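Local structure of stress-induced protein 1 (4YE0) at residues A[27-32]-A[78-83]. The protein probably binds unfolded proteins as a small heat shock protein chaperone, of which this chain contains the alpha-crystallin domain. Sequence-based numbering, arbitrary orientation.
Sequences LKVNLE and GQMTID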
# COMPACT_ATOMS: atom_id res chain seq x y z
N LEU A 27 -2.18 -12.06 -2.71
CA LEU A 27 -3.09 -11.89 -1.59
C LEU A 27 -3.29 -13.18 -0.81
O LEU A 27 -3.34 -14.26 -1.38
CB LEU A 27 -4.43 -11.36 -2.08
CG LEU A 27 -4.35 -9.93 -2.59
CD1 LEU A 27 -5.52 -9.64 -3.52
CD2 LEU A 27 -4.31 -8.93 -1.44
N LYS A 28 -3.39 -13.02 0.51
CA LYS A 28 -3.62 -14.12 1.44
C LYS A 28 -4.79 -13.77 2.33
O LYS A 28 -4.89 -12.65 2.82
CB LYS A 28 -2.39 -14.33 2.33
CG LYS A 28 -1.43 -15.41 1.87
CD LYS A 28 -0.58 -15.91 3.03
CE LYS A 28 0.21 -17.16 2.65
NZ LYS A 28 1.39 -16.85 1.81
N VAL A 29 -5.67 -14.74 2.55
CA VAL A 29 -6.72 -14.61 3.54
C VAL A 29 -6.63 -15.82 4.46
O VAL A 29 -6.72 -16.96 4.01
CB VAL A 29 -8.12 -14.53 2.91
CG1 VAL A 29 -9.18 -14.39 4.01
CG2 VAL A 29 -8.20 -13.35 1.95
N ASN A 30 -6.44 -15.55 5.75
CA ASN A 30 -6.30 -16.60 6.74
C ASN A 30 -7.28 -16.42 7.88
O ASN A 30 -7.62 -15.29 8.25
CB ASN A 30 -4.86 -16.63 7.26
CG ASN A 30 -3.86 -17.09 6.21
OD1 ASN A 30 -3.00 -16.32 5.78
ND2 ASN A 30 -3.98 -18.33 5.77
N LEU A 31 -7.75 -17.54 8.42
CA LEU A 31 -8.60 -17.56 9.59
C LEU A 31 -7.91 -18.34 10.71
O LEU A 31 -7.38 -19.43 10.48
CB LEU A 31 -9.93 -18.22 9.27
CG LEU A 31 -10.95 -18.30 10.41
CD1 LEU A 31 -11.30 -16.92 10.93
CD2 LEU A 31 -12.20 -19.01 9.91
N GLU A 32 -7.94 -17.78 11.91
CA GLU A 32 -7.30 -18.38 13.07
C GLU A 32 -8.24 -18.17 14.25
O GLU A 32 -8.33 -17.08 14.79
CB GLU A 32 -5.95 -17.70 13.30
CG GLU A 32 -4.94 -18.53 14.07
CD GLU A 32 -3.64 -17.78 14.27
OE1 GLU A 32 -2.84 -18.20 15.14
OE2 GLU A 32 -3.41 -16.77 13.57
N GLY A 78 -11.21 -4.95 -8.47
CA GLY A 78 -10.21 -5.09 -7.41
C GLY A 78 -10.74 -4.91 -6.00
O GLY A 78 -9.99 -4.59 -5.09
N GLN A 79 -12.05 -5.11 -5.83
CA GLN A 79 -12.66 -5.04 -4.51
C GLN A 79 -12.86 -6.45 -4.00
O GLN A 79 -13.51 -7.26 -4.64
CB GLN A 79 -14.01 -4.33 -4.57
CG GLN A 79 -14.70 -4.20 -3.22
CD GLN A 79 -16.11 -3.64 -3.33
OE1 GLN A 79 -16.97 -4.25 -3.96
NE2 GLN A 79 -16.35 -2.49 -2.70
N MET A 80 -12.28 -6.74 -2.83
CA MET A 80 -12.49 -8.02 -2.19
C MET A 80 -13.70 -7.93 -1.27
O MET A 80 -13.84 -6.95 -0.53
CB MET A 80 -11.26 -8.44 -1.38
CG MET A 80 -11.33 -9.86 -0.84
SD MET A 80 -9.77 -10.36 -0.09
CE MET A 80 -9.82 -9.32 1.34
N THR A 81 -14.56 -8.93 -1.32
CA THR A 81 -15.60 -9.04 -0.31
C THR A 81 -15.53 -10.40 0.36
O THR A 81 -15.37 -11.44 -0.29
CB THR A 81 -17.02 -8.73 -0.85
OG1 THR A 81 -17.99 -8.95 0.19
CG2 THR A 81 -17.38 -9.59 -2.03
N ILE A 82 -15.60 -10.37 1.69
CA ILE A 82 -15.61 -11.56 2.50
C ILE A 82 -16.94 -11.57 3.21
O ILE A 82 -17.28 -10.60 3.89
CB ILE A 82 -14.47 -11.55 3.53
CG1 ILE A 82 -13.11 -11.47 2.81
CG2 ILE A 82 -14.55 -12.78 4.41
CD1 ILE A 82 -11.94 -11.18 3.72
N ASP A 83 -17.70 -12.65 3.06
CA ASP A 83 -19.00 -12.74 3.72
C ASP A 83 -19.29 -14.12 4.28
O ASP A 83 -18.73 -15.12 3.82
CB ASP A 83 -20.12 -12.28 2.78
CG ASP A 83 -20.49 -13.34 1.75
OD1 ASP A 83 -21.70 -13.59 1.56
OD2 ASP A 83 -19.58 -13.92 1.13
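Val29 meets Met80 and Ile82 across the interior of the beta sandwich, where strand 27-32 of one sheet faces strand 79-85 of the other. All the touching is apolar, in two parts, one for each methyl of the valine. CG2 of Val29 lies 3.9 Å from SD of Met80, the methyl and the sulfur passing alongside one another. CG of Met80 stands anti to the backbone N (chi1 -172°), which carries the sulfur across the gap between the sheets; the bend at chi3 (70°) then turns CE of Met80 toward CD1 of Ile82, 3.7 Å from it, so that the two residues form one apolar surface facing the valine. The unbranched thioether suits this buried place because it is apolar and its large, polarisable sulfur packs well against a methyl. The second methyl, CG1 of Val29, is 4.2 Å from CD1 of Ile82, a looser contact made by the end of the isoleucine's longer branch. Beta-branched residues such as valine and isoleucine fit the extended backbone and present compact hydrocarbon to the opposite sheet. The backbones stay well apart, with the CA atoms of Val29 and Ile82 separated by 9.5 Å, and each strand finds its hydrogen bonds within its own sheet: Lys28 with Glu39 and Asn30 with Thr37, Met80 with Leu17. Leu36 and Ile38 of strand 35-45 extend the same apolar layer. The two sheets of this immunoglobulin-like alpha-crystallin domain are therefore joined here by dispersion and by exclusion of water from Met80 and Ile82, without directional bonds.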